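Local coordinates for protein mannose-specific lectin 3 chain 1 (Crocus vernus, PDB 3MEZ) that probably binds mannose and weakly agglutinates trypsin-treated rabbit erythrocytes, as one of two kinds of bulb-type lectin chain in a heterotetramer, at residues Asp14-Leu17 against Ala22-Val25; Gly39-Asn44 against Pro72-Pro77; Ser43-Arg48 against Leu62-Ala67. All blocks are in the same frame, centred on the assembly; numbering follows the deposited sequence.

Interaction 1 (Asp14-Leu17 against Ala22-Val25)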
loop_
_atom_site.group_PDB
_atom_site.type_symbol
_atom_site.label_atom_id
_atom_site.label_comp_id
_atom_site.label_asym_id
_atom_site.label_seq_id
_atom_site.Cartn_x
_atom_site.Cartn_y
_atom_site.Cartn_z
ATOM N N ASP A 14 32.694 -8.689 -8.653
ATOM C CA ASP A 14 32.424 -7.278 -8.676
ATOM C C ASP A 14 31.059 -6.870 -9.240
ATOM O O ASP A 14 30.881 -5.794 -9.694
ATOM C CB ASP A 14 33.545 -6.519 -9.327
ATOM C CG ASP A 14 34.693 -6.315 -8.408
ATOM O OD1 ASP A 14 34.469 -6.128 -7.236
ATOM O OD2 ASP A 14 35.800 -6.373 -8.861
ATOM N N ASN A 15 30.109 -7.770 -9.175
ATOM C CA ASN A 15 28.737 -7.472 -9.479
ATOM C C ASN A 15 27.941 -7.568 -8.187
ATOM O O ASN A 15 28.437 -8.027 -7.235
ATOM C CB ASN A 15 28.146 -8.416 -10.493
ATOM C CG ASN A 15 28.707 -8.241 -11.869
ATOM O OD1 ASN A 15 28.227 -8.818 -12.796
ATOM N ND2 ASN A 15 29.712 -7.479 -11.991
ATOM N N GLN A 16 26.703 -7.101 -8.206
ATOM C CA GLN A 16 25.881 -6.988 -7.023
ATOM C C GLN A 16 24.397 -7.002 -7.304
ATOM O O GLN A 16 23.995 -6.681 -8.376
ATOM C CB GLN A 16 26.235 -5.716 -6.285
ATOM C CG GLN A 16 25.950 -4.473 -7.045
ATOM C CD GLN A 16 26.893 -3.361 -6.739
ATOM O OE1 GLN A 16 26.515 -2.355 -6.197
ATOM N NE2 GLN A 16 28.102 -3.523 -7.118
ATOM N N LEU A 17 23.624 -7.396 -6.300
ATOM C CA LEU A 17 22.236 -7.021 -6.140
ATOM C C LEU A 17 22.143 -5.583 -5.628
ATOM O O LEU A 17 22.985 -5.142 -4.916
ATOM C CB LEU A 17 21.502 -7.939 -5.192
ATOM C CG LEU A 17 21.447 -9.418 -5.467
ATOM C CD1 LEU A 17 20.570 -10.120 -4.427
ATOM C CD2 LEU A 17 21.020 -9.677 -6.895
ATOM N N ALA A 22 20.638 0.108 -0.992
ATOM C CA ALA A 22 21.251 -1.112 -0.554
ATOM C C ALA A 22 21.963 -1.794 -1.713
ATOM O O ALA A 22 21.486 -1.762 -2.798
ATOM C CB ALA A 22 20.236 -1.981 -0.014
ATOM N N ALA A 23 23.116 -2.398 -1.423
ATOM C CA ALA A 23 23.884 -3.252 -2.331
ATOM C C ALA A 23 24.385 -4.545 -1.660
ATOM O O ALA A 23 24.825 -4.468 -0.551
ATOM C CB ALA A 23 25.052 -2.524 -2.847
ATOM N N PHE A 24 24.338 -5.670 -2.358
ATOM C CA PHE A 24 24.873 -6.950 -1.875
ATOM C C PHE A 24 25.906 -7.382 -2.875
ATOM O O PHE A 24 25.598 -7.858 -3.924
ATOM C CB PHE A 24 23.736 -7.973 -1.759
ATOM C CG PHE A 24 24.056 -9.280 -1.017
ATOM C CD1 PHE A 24 23.711 -10.474 -1.574
ATOM C CD2 PHE A 24 24.579 -9.314 0.242
ATOM C CE1 PHE A 24 23.939 -11.639 -0.933
ATOM C CE2 PHE A 24 24.813 -10.492 0.871
ATOM C CZ PHE A 24 24.499 -11.636 0.294
ATOM N N VAL A 25 27.153 -7.208 -2.513
ATOM C CA VAL A 25 28.201 -7.268 -3.475
ATOM C C VAL A 25 29.233 -8.391 -3.331
ATOM O O VAL A 25 29.825 -8.565 -2.338
ATOM C CB VAL A 25 28.822 -5.828 -3.777
ATOM C CG1 VAL A 25 28.475 -4.806 -2.746
ATOM C CG2 VAL A 25 30.228 -5.858 -4.082
#
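Gln16 and Val25 face each other as the non-hydrogen-bonded pair of an antiparallel hairpin, their CA atoms 4.2 Å apart and their side chains running side by side on one surface of the sheet. The glutamine shows how a long polar residue can run alongside a valine, with its amide beside the CB atoms of Ala23 and Val25. Its CB is wedged against the partner backbone, 3.3 Å from Phe24 O, and also meets Val25 CB at 3.6 Å. With chi1 at 64°, CG is tucked between the backbone N and the carbonyl carbon; a bend at chi2 then carries the amide along the second strand. At the tip the two amide atoms part: NE2 stays near Val25 CB, while OE1 comes to 3.7 Å from Ala23 CB, a purely van der Waals approach. This hairpin, strands 16-19 and 22-26, forms half of one four-stranded antiparallel sheet of the beta-prism II fold of bulb-type lectins. Leu17 and Phe24 make the hydrogen-bonded pair. Phe24 N donates to Leu17 O at 2.9 Å with a nearly straight N-H...O angle of 166°, whereas the return bond from Leu17 N to Phe24 O, 3.1 Å long, is more bent at 138°. Their side chains leave from the other surface, CB against CB at 4.1 Å; beyond them Leu17 packs on Leu91 of another sheet, and Phe24 on Leu32 and Leu34.

Interaction 2 (Gly39-Asn44 against Pro72-Pro77); sequences GGFQSN and PVWVYP
Between Ser43 and Trp74 the backbones come no closer than 7.3 Å from CA to CA and form no hydrogen bond, so side chains make most of the contact, though the Ser43 backbone also lies against the indole, its O 3.5 Å from Trp74 NE1. Ser43 supplies a CH-pi contact: its CB sits over the five-membered ring of Trp74, 3.5 Å from the centroid and 18° off the ring normal, with CE2 of Trp74 the atom nearest to that carbon at 3.4 Å. The opposite face of the indole is touched near its rim by CB of Tyr76, so the ring is held between a serine methylene and its own strand. Trp74 reaches this position because its CG lies anti to the backbone N (chi1 176°), sending the indole out toward 39-44. In the beta-prism II fold of bulb-type lectins three antiparallel sheets pack around a shared interior, and here strands 41-42 and 74-76, outermost in their sheets within this chain, meet. A classic beta bulge, in which Val73 and Trp74 both face Ile64, marks the junction of strand 74-76 with its neighbour 62-65. Phe41 completes the aromatic cluster. Its CZ approaches the edge of the indole, 4.2 Å from Trp74 CZ2, and its ring presents an edge to the face of Tyr76 in a T-shaped pair, centroids 5.5 Å apart and planes at 74°. Tyr76 also forms an edge-to-face pair with Trp109 of a neighbouring chain 2 subunit, while Phe41 packs on its Thr111.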
loop_
_atom_site.group_PDB
_atom_site.type_symbol
_atom_site.label_atom_id
_atom_site.label_comp_id
_atom_site.label_asym_id
_atom_site.label_seq_id
_atom_site.Cartn_x
_atom_site.Cartn_y
_atom_site.Cartn_z
ATOM N N GLY A 39 22.399 -1.917 9.380
ATOM C CA GLY A 39 23.065 -3.046 9.935
ATOM C C GLY A 39 23.453 -3.924 8.777
ATOM O O GLY A 39 22.612 -4.433 8.086
ATOM N N GLY A 40 24.746 -4.054 8.589
ATOM C CA GLY A 40 25.353 -4.749 7.495
ATOM C C GLY A 40 25.448 -6.227 7.707
ATOM O O GLY A 40 24.961 -6.765 8.656
ATOM N N PHE A 41 26.049 -6.880 6.744
ATOM C CA PHE A 41 26.273 -8.296 6.768
ATOM C C PHE A 41 27.431 -8.552 5.838
ATOM O O PHE A 41 27.545 -7.898 4.847
ATOM C CB PHE A 41 25.017 -8.983 6.284
ATOM C CG PHE A 41 25.136 -10.463 6.131
ATOM C CD1 PHE A 41 24.697 -11.298 7.119
ATOM C CD2 PHE A 41 25.673 -11.013 5.004
ATOM C CE1 PHE A 41 24.822 -12.624 6.986
ATOM C CE2 PHE A 41 25.783 -12.347 4.890
ATOM C CZ PHE A 41 25.358 -13.149 5.880
ATOM N N GLN A 42 28.293 -9.491 6.194
ATOM C CA GLN A 42 29.359 -9.963 5.331
ATOM C C GLN A 42 29.713 -11.414 5.587
ATOM O O GLN A 42 29.572 -11.878 6.663
ATOM C CB GLN A 42 30.592 -9.083 5.393
ATOM C CG GLN A 42 31.275 -8.989 6.700
ATOM C CD GLN A 42 32.529 -8.105 6.656
ATOM O OE1 GLN A 42 33.636 -8.583 6.447
ATOM N NE2 GLN A 42 32.341 -6.824 6.875
ATOM N N SER A 43 30.159 -12.102 4.566
ATOM C CA SER A 43 30.637 -13.457 4.688
ATOM C C SER A 43 31.908 -13.554 5.518
ATOM O O SER A 43 32.224 -14.587 6.065
ATOM C CB SER A 43 30.847 -14.088 3.314
ATOM O OG SER A 43 31.730 -13.381 2.531
ATOM N N ASN A 44 32.624 -12.451 5.601
ATOM C CA ASN A 44 33.980 -12.425 6.112
ATOM C C ASN A 44 34.977 -13.326 5.383
ATOM O O ASN A 44 35.719 -14.016 5.988
ATOM C CB ASN A 44 33.993 -12.686 7.613
ATOM C CG ASN A 44 35.154 -12.025 8.322
ATOM O OD1 ASN A 44 36.098 -11.549 7.714
ATOM N ND2 ASN A 44 35.088 -12.012 9.623
ATOM N N PRO A 72 33.290 -25.034 -2.124
ATOM C CA PRO A 72 32.923 -23.647 -1.931
ATOM C C PRO A 72 33.733 -23.001 -0.834
ATOM O O PRO A 72 34.146 -23.627 0.071
ATOM C CB PRO A 72 31.466 -23.725 -1.506
ATOM C CG PRO A 72 31.011 -24.975 -1.929
ATOM C CD PRO A 72 32.127 -25.898 -2.098
ATOM N N VAL A 73 34.006 -21.745 -1.002
ATOM C CA VAL A 73 34.615 -20.939 -0.016
ATOM C C VAL A 73 33.772 -20.704 1.234
ATOM O O VAL A 73 34.300 -20.536 2.291
ATOM C CB VAL A 73 35.014 -19.612 -0.650
ATOM C CG1 VAL A 73 35.577 -18.739 0.345
ATOM C CG2 VAL A 73 36.009 -19.885 -1.705
ATOM N N TRP A 74 32.469 -20.585 1.063
ATOM C CA TRP A 74 31.567 -20.256 2.143
ATOM C C TRP A 74 30.193 -20.760 1.764
ATOM O O TRP A 74 29.841 -20.754 0.649
ATOM C CB TRP A 74 31.617 -18.744 2.345
ATOM C CG TRP A 74 30.740 -18.062 3.336
ATOM C CD1 TRP A 74 30.972 -17.880 4.645
ATOM C CD2 TRP A 74 29.557 -17.367 3.050
ATOM N NE1 TRP A 74 29.979 -17.155 5.207
ATOM C CE2 TRP A 74 29.095 -16.825 4.238
ATOM C CE3 TRP A 74 28.818 -17.157 1.893
ATOM C CZ2 TRP A 74 27.946 -16.111 4.305
ATOM C CZ3 TRP A 74 27.683 -16.474 1.981
ATOM C CH2 TRP A 74 27.267 -15.929 3.165
ATOM N N VAL A 75 29.448 -21.241 2.730
ATOM C CA VAL A 75 28.078 -21.669 2.523
ATOM C C VAL A 75 27.217 -21.089 3.598
ATOM O O VAL A 75 27.608 -21.115 4.710
ATOM C CB VAL A 75 27.956 -23.176 2.546
ATOM C CG1 VAL A 75 26.546 -23.540 2.507
ATOM C CG2 VAL A 75 28.691 -23.772 1.388
ATOM N N TYR A 76 26.081 -20.519 3.251
ATOM C CA TYR A 76 25.248 -19.866 4.239
ATOM C C TYR A 76 23.743 -19.982 3.960
ATOM O O TYR A 76 23.315 -19.772 2.888
ATOM C CB TYR A 76 25.669 -18.404 4.412
ATOM C CG TYR A 76 25.158 -17.758 5.661
ATOM C CD1 TYR A 76 23.918 -17.189 5.700
ATOM C CD2 TYR A 76 25.908 -17.741 6.804
ATOM C CE1 TYR A 76 23.452 -16.622 6.821
ATOM C CE2 TYR A 76 25.438 -17.198 7.928
ATOM C CZ TYR A 76 24.213 -16.633 7.933
ATOM O OH TYR A 76 23.733 -16.079 9.047
ATOM N N PRO A 77 22.959 -20.341 4.952
ATOM C CA PRO A 77 23.436 -20.724 6.265
ATOM C C PRO A 77 24.204 -22.049 6.190
ATOM O O PRO A 77 24.154 -22.762 5.248
ATOM C CB PRO A 77 22.147 -20.947 7.040
ATOM C CG PRO A 77 21.165 -20.208 6.341
ATOM C CD PRO A 77 21.517 -20.185 4.937
#

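Interaction 3 (Ser43-Arg48 against Leu62-Ala67)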
loop_
_atom_site.group_PDB
_atom_site.type_symbol
_atom_site.label_atom_id
_atom_site.label_comp_id
_atom_site.label_asym_id
_atom_site.label_seq_id
_atom_site.Cartn_x
_atom_site.Cartn_y
_atom_site.Cartn_z
ATOM N N SER A 43 30.159 -12.102 4.566
ATOM C CA SER A 43 30.637 -13.457 4.688
ATOM C C SER A 43 31.908 -13.554 5.518
ATOM O O SER A 43 32.224 -14.587 6.065
ATOM C CB SER A 43 30.847 -14.088 3.314
ATOM O OG SER A 43 31.730 -13.381 2.531
ATOM N N ASN A 44 32.624 -12.451 5.601
ATOM C CA ASN A 44 33.980 -12.425 6.112
ATOM C C ASN A 44 34.977 -13.326 5.383
ATOM O O ASN A 44 35.719 -14.016 5.988
ATOM C CB ASN A 44 33.993 -12.686 7.613
ATOM C CG ASN A 44 35.154 -12.025 8.322
ATOM O OD1 ASN A 44 36.098 -11.549 7.714
ATOM N ND2 ASN A 44 35.088 -12.012 9.623
ATOM N N THR A 45 34.972 -13.298 4.070
ATOM C CA THR A 45 35.825 -14.176 3.300
ATOM C C THR A 45 36.942 -13.467 2.532
ATOM O O THR A 45 37.353 -13.916 1.504
ATOM C CB THR A 45 35.016 -15.175 2.430
ATOM O OG1 THR A 45 34.108 -14.488 1.600
ATOM C CG2 THR A 45 34.249 -16.105 3.283
ATOM N N HIS A 46 37.409 -12.343 3.065
ATOM C CA HIS A 46 38.391 -11.540 2.386
ATOM C C HIS A 46 39.628 -12.346 2.203
ATOM O O HIS A 46 40.081 -12.963 3.110
ATOM C CB HIS A 46 38.742 -10.272 3.177
ATOM C CG HIS A 46 40.001 -9.615 2.707
ATOM N ND1 HIS A 46 40.004 -8.494 1.916
ATOM C CD2 HIS A 46 41.297 -9.943 2.886
ATOM C CE1 HIS A 46 41.243 -8.161 1.623
ATOM N NE2 HIS A 46 42.049 -9.027 2.196
ATOM N N GLY A 47 40.130 -12.384 0.988
ATOM C CA GLY A 47 41.353 -13.070 0.668
ATOM C C GLY A 47 41.245 -14.579 0.664
ATOM O O GLY A 47 42.232 -15.261 0.585
ATOM N N ARG A 48 40.045 -15.101 0.759
ATOM C CA ARG A 48 39.872 -16.532 0.851
ATOM C C ARG A 48 39.813 -17.151 -0.517
ATOM O O ARG A 48 39.655 -18.323 -0.658
ATOM C CB ARG A 48 38.640 -16.906 1.676
ATOM C CG ARG A 48 38.754 -16.617 3.160
ATOM C CD ARG A 48 38.075 -17.673 4.034
ATOM N NE ARG A 48 37.827 -17.223 5.411
ATOM C CZ ARG A 48 36.778 -17.543 6.173
ATOM N NH1 ARG A 48 35.815 -18.346 5.729
ATOM N NH2 ARG A 48 36.690 -17.059 7.407
ATOM N N LEU A 62 23.285 -19.760 -0.034
ATOM C CA LEU A 62 24.239 -19.087 -0.889
ATOM C C LEU A 62 25.539 -19.849 -0.830
ATOM O O LEU A 62 25.877 -20.310 0.193
ATOM C CB LEU A 62 24.466 -17.640 -0.444
ATOM C CG LEU A 62 23.335 -16.647 -0.629
ATOM C CD1 LEU A 62 23.717 -15.377 -0.035
ATOM C CD2 LEU A 62 23.053 -16.502 -2.056
ATOM N N GLU A 63 26.237 -19.978 -1.933
ATOM C CA GLU A 63 27.546 -20.574 -2.006
ATOM C C GLU A 63 28.541 -19.656 -2.698
ATOM O O GLU A 63 28.323 -19.282 -3.803
ATOM C CB GLU A 63 27.490 -21.875 -2.806
ATOM C CG GLU A 63 26.386 -22.838 -2.440
ATOM C CD GLU A 63 26.539 -24.208 -3.073
ATOM O OE1 GLU A 63 25.893 -25.132 -2.637
ATOM O OE2 GLU A 63 27.325 -24.358 -3.981
ATOM N N ILE A 64 29.636 -19.328 -2.053
ATOM C CA ILE A 64 30.732 -18.613 -2.692
ATOM C C ILE A 64 31.728 -19.617 -3.228
ATOM O O ILE A 64 32.179 -20.462 -2.506
ATOM C CB ILE A 64 31.436 -17.612 -1.733
ATOM C CG1 ILE A 64 30.474 -16.538 -1.239
ATOM C CG2 ILE A 64 32.584 -16.985 -2.381
ATOM C CD1 ILE A 64 31.048 -15.638 -0.235
ATOM N N HIS A 65 32.033 -19.515 -4.510
ATOM C CA HIS A 65 32.974 -20.396 -5.207
ATOM C C HIS A 65 34.167 -19.644 -5.730
ATOM O O HIS A 65 34.041 -18.565 -6.204
ATOM C CB HIS A 65 32.336 -21.086 -6.378
ATOM C CG HIS A 65 31.408 -22.184 -6.014
ATOM N ND1 HIS A 65 30.056 -21.998 -5.877
ATOM C CD2 HIS A 65 31.626 -23.489 -5.783
ATOM C CE1 HIS A 65 29.485 -23.138 -5.574
ATOM N NE2 HIS A 65 30.414 -24.057 -5.512
ATOM N N SER A 66 35.321 -20.270 -5.654
ATOM C CA SER A 66 36.574 -19.663 -6.007
ATOM C C SER A 66 37.127 -20.246 -7.274
ATOM O O SER A 66 36.740 -21.286 -7.688
ATOM C CB SER A 66 37.580 -19.859 -4.895
ATOM O OG SER A 66 38.790 -19.268 -5.226
ATOM N N ALA A 67 38.016 -19.520 -7.904
ATOM C CA ALA A 67 38.589 -19.917 -9.170
ATOM C C ALA A 67 39.405 -21.184 -9.052
ATOM O O ALA A 67 39.393 -22.016 -9.901
ATOM C CB ALA A 67 39.411 -18.812 -9.731
#
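Ile64 reaches across to Ser43 and Thr45 with a single methyl, CD1, and this van der Waals meeting carries the contact. CD1 lies 3.6 Å from Ser43 OG and 3.7 Å from Thr45 OG1, as well as 3.9 Å from Ser43 CB. The isoleucine gets there with an extended arm: CG1 is anti to its carbonyl carbon, and chi2 of 175° stretches the chain toward the loop that follows strand 41-42. Hydrogen bonds act on the loop side. The two hydroxyls are linked, Ser43 OG to Thr45 OG1 at 2.8 Å, and each is held from outside as well, Ser43 OG by Leu32 N and Asn31 OD1, Thr45 OG1 by the carbonyl of Cys30, a disulfide residue. Next comes a type II beta turn from Thr45 to Arg48 closed by Arg48 N to Thr45 O at 3.0 Å, with Gly47 at positive phi. Trp74 also packs on Thr45 and Ile64, so the junction between loop and strand 62-65 is shared with the next strand of that sheet. With polar partners in the loop, at the start of strand 32-35 and just before it, the buried hydroxyls can probably tolerate an aliphatic methyl, and fit rather than bonding joins the segments.

From the N terminus, interaction 1 comes first and closes a short hairpin, pairing strands 16-19 and 22-26 within one sheet before the other two begin. Interactions 2 and 3 share Ser43 and Asn44 in their first segments and end in successive strands, so the 43-48/62-67 loop lies within the longer one that 39-44/72-77 closes. Together they tie the sheet holding strand 41-42 to the sheet holding neighbouring strands 62-65 and 74-76. Val73 N to Ile64 O and Tyr76 O to Leu62 N probably hydrogen-bond those strands to each other. Phe24 of interaction 1 touches both others, packing against Phe41 of interaction 2 and Leu62 of segment 62-67.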